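Local coordinates for protein sgbp-b (Bacteroides uniformis, PDB 7K44) that probably binds xyloglucan at the bacterial cell surface, as a surface glycan-binding protein encoded in a xyloglucan utilization locus, at residues Leu283-Glu294 and Glu327-Leu338; Pro206-Tyr214 and Tyr376-Lys384. All blocks are in the same frame, centred on the assembly; numbering follows the deposited sequence.

Contact 1. Residues Leu283-Glu294 and Glu327-Leu338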
loop_
_atom_site.group_PDB
_atom_site.type_symbol
_atom_site.label_atom_id
_atom_site.label_comp_id
_atom_site.label_asym_id
_atom_site.label_seq_id
_atom_site.Cartn_x
_atom_site.Cartn_y
_atom_site.Cartn_z
ATOM N N LEU A 283 6.644 -18.692 -0.854
ATOM C CA LEU A 283 7.333 -17.695 -1.663
ATOM C C LEU A 283 6.435 -17.206 -2.789
ATOM O O LEU A 283 5.519 -17.902 -3.228
ATOM C CB LEU A 283 8.604 -18.293 -2.275
ATOM C CG LEU A 283 9.720 -18.647 -1.290
ATOM C CD1 LEU A 283 10.808 -19.467 -1.992
ATOM C CD2 LEU A 283 10.298 -17.412 -0.630
ATOM N N ALA A 284 6.733 -15.995 -3.286
ATOM C CA ALA A 284 6.030 -15.428 -4.425
ATOM C C ALA A 284 7.043 -14.876 -5.418
ATOM O O ALA A 284 8.106 -14.383 -5.028
ATOM C CB ALA A 284 5.087 -14.281 -4.032
ATOM N N LEU A 285 6.703 -14.984 -6.700
ATOM C CA LEU A 285 7.345 -14.170 -7.728
ATOM C C LEU A 285 6.626 -12.831 -7.766
ATOM O O LEU A 285 5.409 -12.778 -7.981
ATOM C CB LEU A 285 7.284 -14.840 -9.097
ATOM C CG LEU A 285 7.914 -13.993 -10.214
ATOM C CD1 LEU A 285 9.416 -14.016 -10.065
ATOM C CD2 LEU A 285 7.501 -14.531 -11.572
ATOM N N GLN A 286 7.367 -11.746 -7.544
ATOM C CA GLN A 286 6.767 -10.443 -7.327
ATOM C C GLN A 286 7.453 -9.462 -8.262
ATOM O O GLN A 286 8.660 -9.571 -8.503
ATOM C CB GLN A 286 6.981 -10.053 -5.864
ATOM C CG GLN A 286 6.403 -8.737 -5.430
ATOM C CD GLN A 286 6.634 -8.513 -3.947
ATOM O OE1 GLN A 286 7.640 -7.931 -3.533
ATOM N NE2 GLN A 286 5.701 -8.997 -3.131
ATOM N N PHE A 287 6.679 -8.549 -8.841
ATOM C CA PHE A 287 7.253 -7.611 -9.800
ATOM C C PHE A 287 6.458 -6.317 -9.836
ATOM O O PHE A 287 5.364 -6.201 -9.277
ATOM C CB PHE A 287 7.361 -8.244 -11.196
ATOM C CG PHE A 287 6.052 -8.753 -11.743
ATOM C CD1 PHE A 287 5.599 -10.031 -11.432
ATOM C CD2 PHE A 287 5.271 -7.944 -12.563
ATOM C CE1 PHE A 287 4.385 -10.499 -11.940
ATOM C CE2 PHE A 287 4.063 -8.400 -13.077
ATOM C CZ PHE A 287 3.612 -9.671 -12.754
ATOM N N GLU A 288 7.037 -5.317 -10.486
ATOM C CA GLU A 288 6.371 -4.036 -10.647
ATOM C C GLU A 288 5.824 -3.948 -12.066
ATOM O O GLU A 288 6.468 -4.400 -13.024
ATOM C CB GLU A 288 7.333 -2.889 -10.321
ATOM C CG GLU A 288 6.692 -1.829 -9.424
ATOM C CD GLU A 288 6.654 -2.269 -7.966
ATOM O OE1 GLU A 288 5.991 -1.615 -7.136
ATOM O OE2 GLU A 288 7.272 -3.301 -7.646
ATOM N N CYS A 289 4.609 -3.421 -12.189
ATOM C CA CYS A 289 3.919 -3.337 -13.471
ATOM C C CYS A 289 3.186 -2.010 -13.593
ATOM O O CYS A 289 2.517 -1.567 -12.650
ATOM C CB CYS A 289 2.937 -4.506 -13.632
ATOM S SG CYS A 289 2.070 -4.536 -15.223
ATOM N N PHE A 290 3.331 -1.364 -14.742
ATOM C CA PHE A 290 2.665 -0.098 -15.033
ATOM C C PHE A 290 1.776 -0.326 -16.249
ATOM O O PHE A 290 2.282 -0.580 -17.351
ATOM C CB PHE A 290 3.707 0.987 -15.309
ATOM C CG PHE A 290 3.130 2.380 -15.485
ATOM C CD1 PHE A 290 2.439 2.727 -16.647
ATOM C CD2 PHE A 290 3.302 3.345 -14.499
ATOM C CE1 PHE A 290 1.919 4.018 -16.812
ATOM C CE2 PHE A 290 2.789 4.632 -14.665
ATOM C CZ PHE A 290 2.094 4.959 -15.822
ATOM N N VAL A 291 0.463 -0.256 -16.054
ATOM C CA VAL A 291 -0.500 -0.387 -17.144
ATOM C C VAL A 291 -0.878 1.021 -17.575
ATOM O O VAL A 291 -1.555 1.741 -16.834
ATOM C CB VAL A 291 -1.729 -1.204 -16.726
ATOM C CG1 VAL A 291 -2.771 -1.225 -17.854
ATOM C CG2 VAL A 291 -1.322 -2.616 -16.342
ATOM N N ALA A 292 -0.425 1.432 -18.762
ATOM C CA ALA A 292 -0.677 2.801 -19.196
ATOM C C ALA A 292 -2.052 2.963 -19.824
ATOM O O ALA A 292 -2.603 4.069 -19.816
ATOM C CB ALA A 292 0.395 3.245 -20.187
ATOM N N VAL A 293 -2.613 1.895 -20.381
ATOM C CA VAL A 293 -3.877 1.963 -21.101
ATOM C C VAL A 293 -4.761 0.827 -20.610
ATOM O O VAL A 293 -4.372 -0.342 -20.682
ATOM C CB VAL A 293 -3.675 1.884 -22.625
ATOM C CG1 VAL A 293 -5.019 1.837 -23.332
ATOM C CG2 VAL A 293 -2.858 3.074 -23.120
ATOM N N GLU A 294 -5.942 1.170 -20.107
ATOM C CA GLU A 294 -6.891 0.159 -19.674
ATOM C C GLU A 294 -7.353 -0.666 -20.870
ATOM O O GLU A 294 -7.519 -0.145 -21.975
ATOM C CB GLU A 294 -8.089 0.843 -19.021
ATOM C CG GLU A 294 -9.067 -0.102 -18.358
ATOM C CD GLU A 294 -10.161 0.646 -17.621
ATOM O OE1 GLU A 294 -10.278 1.873 -17.828
ATOM O OE2 GLU A 294 -10.895 0.011 -16.835
ATOM N N GLU A 327 -4.496 -0.724 -11.540
ATOM C CA GLU A 327 -4.398 0.702 -11.251
ATOM C C GLU A 327 -3.751 1.379 -12.455
ATOM O O GLU A 327 -2.531 1.540 -12.512
ATOM C CB GLU A 327 -3.591 0.945 -9.985
ATOM C CG GLU A 327 -4.160 0.271 -8.764
ATOM C CD GLU A 327 -5.530 0.806 -8.395
ATOM O OE1 GLU A 327 -5.746 2.036 -8.507
ATOM O OE2 GLU A 327 -6.389 -0.009 -7.991
ATOM N N VAL A 328 -4.589 1.810 -13.399
ATOM C CA VAL A 328 -4.094 2.407 -14.634
ATOM C C VAL A 328 -3.314 3.681 -14.338
ATOM O O VAL A 328 -3.738 4.529 -13.541
ATOM C CB VAL A 328 -5.261 2.626 -15.612
ATOM C CG1 VAL A 328 -4.780 3.284 -16.898
ATOM C CG2 VAL A 328 -5.941 1.294 -15.915
ATOM N N GLY A 329 -2.143 3.805 -14.950
ATOM C CA GLY A 329 -1.367 5.016 -14.812
ATOM C C GLY A 329 -0.484 5.101 -13.591
ATOM O O GLY A 329 0.032 6.187 -13.295
ATOM N N GLN A 330 -0.272 4.002 -12.876
ATOM C CA GLN A 330 0.550 4.002 -11.670
ATOM C C GLN A 330 1.283 2.671 -11.582
ATOM O O GLN A 330 0.699 1.638 -11.915
ATOM C CB GLN A 330 -0.355 4.173 -10.436
ATOM C CG GLN A 330 0.121 3.503 -9.142
ATOM C CD GLN A 330 0.968 4.428 -8.277
ATOM O OE1 GLN A 330 0.659 5.611 -8.128
ATOM N NE2 GLN A 330 2.047 3.894 -7.714
ATOM N N TRP A 331 2.521 2.691 -11.099
ATOM C CA TRP A 331 3.231 1.440 -10.863
ATOM C C TRP A 331 2.531 0.638 -9.767
ATOM O O TRP A 331 2.207 1.175 -8.702
ATOM C CB TRP A 331 4.666 1.735 -10.444
ATOM C CG TRP A 331 5.573 2.074 -11.580
ATOM C CD1 TRP A 331 6.003 3.315 -11.943
ATOM C CD2 TRP A 331 6.179 1.150 -12.505
ATOM N NE1 TRP A 331 6.837 3.223 -13.038
ATOM C CE2 TRP A 331 6.963 1.907 -13.404
ATOM C CE3 TRP A 331 6.134 -0.246 -12.659
ATOM C CZ2 TRP A 331 7.718 1.315 -14.440
ATOM C CZ3 TRP A 331 6.868 -0.833 -13.697
ATOM C CH2 TRP A 331 7.644 -0.054 -14.581
ATOM N N MET A 332 2.303 -0.645 -10.027
ATOM C CA MET A 332 1.714 -1.579 -9.077
ATOM C C MET A 332 2.712 -2.670 -8.719
ATOM O O MET A 332 3.543 -3.074 -9.537
ATOM C CB MET A 332 0.570 -2.361 -9.727
ATOM C CG MET A 332 -0.511 -1.579 -10.408
ATOM S SD MET A 332 -1.722 -2.785 -10.989
ATOM C CE MET A 332 -0.984 -3.382 -12.518
ATOM N N GLN A 333 2.567 -3.225 -7.520
ATOM C CA GLN A 333 3.235 -4.467 -7.171
ATOM C C GLN A 333 2.292 -5.631 -7.428
ATOM O O GLN A 333 1.146 -5.631 -6.972
ATOM C CB GLN A 333 3.644 -4.460 -5.704
ATOM C CG GLN A 333 4.135 -5.806 -5.221
ATOM C CD GLN A 333 4.591 -5.764 -3.787
ATOM O OE1 GLN A 333 5.679 -5.286 -3.477
ATOM N NE2 GLN A 333 3.753 -6.276 -2.893
ATOM N N CYS A 334 2.792 -6.633 -8.139
ATOM C CA CYS A 334 2.027 -7.810 -8.526
ATOM C C CYS A 334 2.758 -9.035 -7.999
ATOM O O CYS A 334 3.958 -9.184 -8.235
ATOM C CB CYS A 334 1.986 -7.900 -10.049
ATOM S SG CYS A 334 1.149 -6.476 -10.859
ATOM N N SER A 335 2.041 -9.924 -7.312
ATOM C CA SER A 335 2.628 -11.143 -6.767
ATOM C C SER A 335 1.902 -12.373 -7.301
ATOM O O SER A 335 0.669 -12.382 -7.408
ATOM C CB SER A 335 2.601 -11.170 -5.229
ATOM O OG SER A 335 3.274 -10.053 -4.664
ATOM N N ILE A 336 2.675 -13.408 -7.616
ATOM C CA ILE A 336 2.143 -14.709 -8.021
ATOM C C ILE A 336 2.774 -15.775 -7.135
ATOM O O ILE A 336 4.007 -15.824 -7.021
ATOM C CB ILE A 336 2.444 -14.986 -9.500
ATOM C CG1 ILE A 336 1.745 -13.944 -10.376
ATOM C CG2 ILE A 336 2.032 -16.414 -9.877
ATOM C CD1 ILE A 336 1.780 -14.261 -11.818
ATOM N N PRO A 337 1.994 -16.637 -6.485
ATOM C CA PRO A 337 2.603 -17.640 -5.607
ATOM C C PRO A 337 3.541 -18.530 -6.402
ATOM O O PRO A 337 3.196 -19.016 -7.483
ATOM C CB PRO A 337 1.395 -18.425 -5.077
ATOM C CG PRO A 337 0.234 -17.464 -5.203
ATOM C CD PRO A 337 0.524 -16.711 -6.483
ATOM N N LEU A 338 4.737 -18.745 -5.855
ATOM C CA LEU A 338 5.726 -19.547 -6.564
ATOM C C LEU A 338 5.259 -20.984 -6.728
ATOM O O LEU A 338 5.631 -21.654 -7.703
ATOM C CB LEU A 338 7.078 -19.478 -5.853
ATOM C CG LEU A 338 8.301 -19.928 -6.647
ATOM C CD1 LEU A 338 8.491 -19.049 -7.897
ATOM C CD2 LEU A 338 9.522 -19.887 -5.754
HETATM O O HOH W 1 4.605 0.534 -6.886
HETATM O O HOH W 2 -0.652 -0.026 -13.483
#
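Leu283-Val291 and Trp331-Pro337 run antiparallel at 151° with axes 4.4 Å apart, the Leu285-Ile336, Phe287-Cys334 and Cys289-Met332 pairs each closing two backbone hydrogen bonds. They are neighbouring strands in one sheet of the xyloglucan-binding beta-sandwich domain. On the face of Phe287 and Cys334, CB of Cys334 lies over the Phe287 ring as a CH-pi contact, 3.8 Å from its centroid, with SG set obliquely. On the other face, Phe290 meets Trp331 edge to face, planes at 67°: Phe290 CG lies opposite its backbone N (chi1 -174°), which brings the CD2 edge to the indole, and Phe290 CB sits over the six-membered ring, 3.7 Å from its centroid. Trp331 NE1 is spent on the carbonyl of Phe239. A leucine in place of Trp331 would probably leave that carbonyl without its donor and the Phe290 edge without a flat surface to rest on. Farther along, the side-chain amides of Gln286 and Gln333 stack nearly parallel, CD to CD 3.4 Å; Arg381 donates to both OE1 atoms, Gln333 OE1 also takes the N-H of Met134, and Gln333 NE2 bonds to Asp321. Ser335 OG, also hydrogen-bonded to Asp321, takes Gln286 NE2 at 3.1 Å, nearly within the Gln286 amide plane.

Contact 2. Residues Pro206-Tyr214 and Tyr376-Lys384. With CA (calcium ion), chain B.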
loop_
_atom_site.group_PDB
_atom_site.type_symbol
_atom_site.label_atom_id
_atom_site.label_comp_id
_atom_site.label_asym_id
_atom_site.label_seq_id
_atom_site.Cartn_x
_atom_site.Cartn_y
_atom_site.Cartn_z
ATOM N N PRO A 206 13.449 -5.281 -0.950
ATOM C CA PRO A 206 14.278 -6.507 -0.992
ATOM C C PRO A 206 15.118 -6.627 -2.260
ATOM O O PRO A 206 14.967 -7.537 -3.099
ATOM C CB PRO A 206 13.228 -7.617 -0.877
ATOM C CG PRO A 206 12.024 -7.046 -1.544
ATOM C CD PRO A 206 12.024 -5.570 -1.205
ATOM N N LEU A 207 16.068 -5.703 -2.398
ATOM C CA LEU A 207 16.926 -5.699 -3.585
ATOM C C LEU A 207 17.739 -6.978 -3.720
ATOM O O LEU A 207 18.034 -7.411 -4.839
ATOM C CB LEU A 207 17.883 -4.511 -3.538
ATOM C CG LEU A 207 17.277 -3.140 -3.801
ATOM C CD1 LEU A 207 18.359 -2.076 -3.727
ATOM C CD2 LEU A 207 16.600 -3.142 -5.166
ATOM N N GLU A 208 18.130 -7.579 -2.594
ATOM C CA GLU A 208 18.914 -8.802 -2.629
ATOM C C GLU A 208 18.140 -9.952 -3.255
ATOM O O GLU A 208 18.752 -10.939 -3.684
ATOM C CB GLU A 208 19.338 -9.157 -1.204
ATOM C CG GLU A 208 20.359 -8.193 -0.598
ATOM C CD GLU A 208 19.725 -7.027 0.151
ATOM O OE1 GLU A 208 18.498 -6.816 0.024
ATOM O OE2 GLU A 208 20.456 -6.316 0.881
ATOM N N ASN A 209 16.813 -9.846 -3.319
ATOM C CA ASN A 209 15.953 -10.899 -3.834
ATOM C C ASN A 209 15.570 -10.699 -5.294
ATOM O O ASN A 209 14.793 -11.493 -5.831
ATOM C CB ASN A 209 14.691 -11.012 -2.978
ATOM C CG ASN A 209 14.996 -11.433 -1.558
ATOM O OD1 ASN A 209 15.702 -10.722 -0.830
ATOM N ND2 ASN A 209 14.472 -12.583 -1.154
ATOM N N ILE A 210 16.126 -9.678 -5.951
ATOM C CA ILE A 210 15.845 -9.412 -7.358
ATOM C C ILE A 210 16.490 -10.484 -8.226
ATOM O O ILE A 210 17.679 -10.804 -8.064
ATOM C CB ILE A 210 16.366 -8.015 -7.732
ATOM C CG1 ILE A 210 15.472 -6.930 -7.138
ATOM C CG2 ILE A 210 16.459 -7.850 -9.251
ATOM C CD1 ILE A 210 14.136 -6.768 -7.873
ATOM N N VAL A 211 15.702 -11.052 -9.145
ATOM C CA VAL A 211 16.193 -12.029 -10.117
ATOM C C VAL A 211 16.255 -11.474 -11.534
ATOM O O VAL A 211 16.904 -12.090 -12.403
ATOM C CB VAL A 211 15.385 -13.344 -10.080
ATOM C CG1 VAL A 211 15.397 -13.923 -8.675
ATOM C CG2 VAL A 211 13.949 -13.120 -10.564
ATOM N N LEU A 212 15.609 -10.342 -11.797
ATOM C CA LEU A 212 15.628 -9.733 -13.127
ATOM C C LEU A 212 15.244 -8.273 -12.981
ATOM O O LEU A 212 14.141 -7.963 -12.519
ATOM C CB LEU A 212 14.644 -10.434 -14.059
ATOM C CG LEU A 212 14.437 -9.761 -15.421
ATOM C CD1 LEU A 212 15.729 -9.764 -16.260
ATOM C CD2 LEU A 212 13.334 -10.430 -16.211
ATOM N N ASN A 213 16.142 -7.374 -13.387
ATOM C CA ASN A 213 15.817 -5.954 -13.364
ATOM C C ASN A 213 16.202 -5.213 -14.632
ATOM O O ASN A 213 16.054 -3.990 -14.676
ATOM C CB ASN A 213 16.380 -5.236 -12.117
ATOM C CG ASN A 213 17.888 -5.149 -12.110
ATOM O OD1 ASN A 213 18.555 -5.468 -13.099
ATOM N ND2 ASN A 213 18.436 -4.720 -10.982
ATOM N N TYR A 214 16.692 -5.908 -15.652
ATOM C CA TYR A 214 17.047 -5.318 -16.941
ATOM C C TYR A 214 18.196 -4.333 -16.852
ATOM O O TYR A 214 18.473 -3.619 -17.831
ATOM C CB TYR A 214 15.847 -4.676 -17.627
ATOM C CG TYR A 214 14.719 -5.651 -17.889
ATOM C CD1 TYR A 214 14.920 -6.766 -18.694
ATOM C CD2 TYR A 214 13.463 -5.438 -17.353
ATOM C CE1 TYR A 214 13.891 -7.660 -18.954
ATOM C CE2 TYR A 214 12.416 -6.313 -17.602
ATOM C CZ TYR A 214 12.637 -7.418 -18.410
ATOM O OH TYR A 214 11.632 -8.301 -18.702
ATOM N N TYR A 376 4.343 -1.921 -18.800
ATOM C CA TYR A 376 5.763 -1.925 -18.475
ATOM C C TYR A 376 6.002 -2.810 -17.261
ATOM O O TYR A 376 5.176 -2.865 -16.341
ATOM C CB TYR A 376 6.262 -0.498 -18.168
ATOM C CG TYR A 376 5.933 0.494 -19.259
ATOM C CD1 TYR A 376 4.687 1.100 -19.325
ATOM C CD2 TYR A 376 6.859 0.780 -20.241
ATOM C CE1 TYR A 376 4.375 1.987 -20.352
ATOM C CE2 TYR A 376 6.566 1.674 -21.259
ATOM C CZ TYR A 376 5.321 2.262 -21.312
ATOM O OH TYR A 376 5.047 3.139 -22.345
ATOM N N PHE A 377 7.163 -3.467 -17.246
ATOM C CA PHE A 377 7.502 -4.466 -16.241
ATOM C C PHE A 377 8.934 -4.256 -15.763
ATOM O O PHE A 377 9.827 -3.951 -16.565
ATOM C CB PHE A 377 7.435 -5.875 -16.857
ATOM C CG PHE A 377 6.073 -6.280 -17.320
ATOM C CD1 PHE A 377 5.632 -5.971 -18.596
ATOM C CD2 PHE A 377 5.230 -6.987 -16.471
ATOM C CE1 PHE A 377 4.367 -6.359 -19.011
ATOM C CE2 PHE A 377 3.967 -7.365 -16.884
ATOM C CZ PHE A 377 3.538 -7.043 -18.150
ATOM N N ASP A 378 9.173 -4.474 -14.468
ATOM C CA ASP A 378 10.516 -4.347 -13.917
ATOM C C ASP A 378 10.580 -5.050 -12.571
ATOM O O ASP A 378 9.558 -5.385 -11.955
ATOM C CB ASP A 378 10.888 -2.863 -13.750
ATOM C CG ASP A 378 12.404 -2.593 -13.765
ATOM O OD1 ASP A 378 13.260 -3.513 -13.800
ATOM O OD2 ASP A 378 12.727 -1.383 -13.734
ATOM N N ASN A 379 11.812 -5.247 -12.107
ATOM C CA ASN A 379 12.098 -5.614 -10.716
ATOM C C ASN A 379 11.396 -6.902 -10.283
ATOM O O ASN A 379 10.643 -6.920 -9.313
ATOM C CB ASN A 379 11.797 -4.456 -9.763
ATOM C CG ASN A 379 12.867 -3.391 -9.803
ATOM O OD1 ASN A 379 14.002 -3.662 -10.193
ATOM N ND2 ASN A 379 12.520 -2.179 -9.371
ATOM N N PHE A 380 11.676 -7.990 -11.004
ATOM C CA PHE A 380 11.184 -9.297 -10.588
ATOM C C PHE A 380 12.026 -9.795 -9.415
ATOM O O PHE A 380 13.260 -9.806 -9.481
ATOM C CB PHE A 380 11.248 -10.295 -11.745
ATOM C CG PHE A 380 10.359 -9.950 -12.905
ATOM C CD1 PHE A 380 10.775 -9.047 -13.874
ATOM C CD2 PHE A 380 9.118 -10.540 -13.038
ATOM C CE1 PHE A 380 9.961 -8.727 -14.961
ATOM C CE2 PHE A 380 8.289 -10.231 -14.117
ATOM C CZ PHE A 380 8.708 -9.320 -15.073
ATOM N N ARG A 381 11.356 -10.196 -8.335
ATOM C CA ARG A 381 12.024 -10.683 -7.135
ATOM C C ARG A 381 11.274 -11.896 -6.608
ATOM O O ARG A 381 10.084 -12.067 -6.874
ATOM C CB ARG A 381 12.135 -9.611 -6.038
ATOM C CG ARG A 381 10.809 -9.014 -5.559
ATOM C CD ARG A 381 10.499 -7.691 -6.229
ATOM N NE ARG A 381 9.383 -6.974 -5.597
ATOM C CZ ARG A 381 8.778 -5.928 -6.149
ATOM N NH1 ARG A 381 7.763 -5.322 -5.513
ATOM N NH2 ARG A 381 9.194 -5.464 -7.334
ATOM N N VAL A 382 11.991 -12.758 -5.887
ATOM C CA VAL A 382 11.388 -13.898 -5.194
ATOM C C VAL A 382 11.466 -13.612 -3.702
ATOM O O VAL A 382 12.567 -13.454 -3.155
ATOM C CB VAL A 382 12.086 -15.225 -5.534
ATOM C CG1 VAL A 382 11.422 -16.354 -4.740
ATOM C CG2 VAL A 382 12.037 -15.505 -7.029
ATOM N N VAL A 383 10.300 -13.555 -3.041
ATOM C CA VAL A 383 10.207 -13.093 -1.660
ATOM C C VAL A 383 9.210 -13.946 -0.890
ATOM O O VAL A 383 8.323 -14.578 -1.459
ATOM C CB VAL A 383 9.782 -11.609 -1.571
ATOM C CG1 VAL A 383 10.867 -10.687 -2.120
ATOM C CG2 VAL A 383 8.459 -11.393 -2.277
ATOM N N LYS A 384 9.334 -13.905 0.436
ATOM C CA LYS A 384 8.383 -14.606 1.284
ATOM C C LYS A 384 7.040 -13.891 1.273
ATOM O O LYS A 384 6.969 -12.656 1.238
ATOM C CB LYS A 384 8.929 -14.681 2.709
ATOM C CG LYS A 384 10.019 -15.723 2.849
ATOM C CD LYS A 384 10.522 -15.893 4.271
ATOM C CE LYS A 384 11.517 -17.049 4.335
ATOM N NZ LYS A 384 12.276 -17.092 5.620
HETATM CA CA CA B . 15.137 -1.812 -14.100
HETATM O O HOH W 3 16.538 -3.909 -8.874
HETATM O O HOH W 4 15.534 -2.126 -11.745
#
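Leu212 lies alongside Phe380, both side chains pointing the same way: with CG opposite the backbone N (chi1 172°), Leu212 runs its CD2 branch along the ring, 3.7 Å from Phe380 CD1. CG of Leu212 stands over the rim of one face of the Tyr214 ring, whose CE2 edge points at the carbonyl O of Phe377 and whose OH bonds to Asn263. On the opposite face of the strand, Ile210 CD1 packs 3.8 Å from CB of Asn379 and also touches the aliphatic part of Arg381. Between these layers the backbone forms a classic beta bulge: Val211 and Leu212 both face Phe380, whose O takes a good bond from Val211 N (2.8 Å) and a weak one from Leu212 N. The bulge slips the register by one residue where 210-212 joins strand 371-384 of the sandwich, just before Asn213 of the calcium site. Asn209 grips Val382 twice, its O accepting from Val382 N and its ND2 donating to Val382 O at 2.9 Å, in the carbonyl plane. Asp378 binds calcium through both carboxylate oxygens, OD2 at 2.5 Å, and Asn213 contributes its backbone O at 2.4 Å; Asp215, Asp241 and Lys243 complete the protein ligands. Asn379 OD1 takes a hydrogen bond from the calcium-bound water at 2.7 Å and another from a water that accepts from Asn213 ND2; Asn379 and Asn213 have further polar partners in Asp241 and Ile217, respectively.

Contact 1 is nested in the chain within the loop that contact 2 closes, and the two meet along one sheet: strand 371-384 pairs with 210-212 on one side and with 283-291 on the other, which in turn carries 331-337. Their centres are 12 Å apart. Probable hydrogen bonds join Gln286 O to Arg381 N and Ala284 N to Val383 O, each 2.8 Å, and Phe287 CB packs 3.4 Å from Phe380 CD2. The Arg381 side chain also ties them, its NH2 bridging the carboxylate of Glu288 and the carbonyl of Asn379. Calcium belongs to contact 2, yet the nearest atom of the Trp331 side chain is about 8 Å from it.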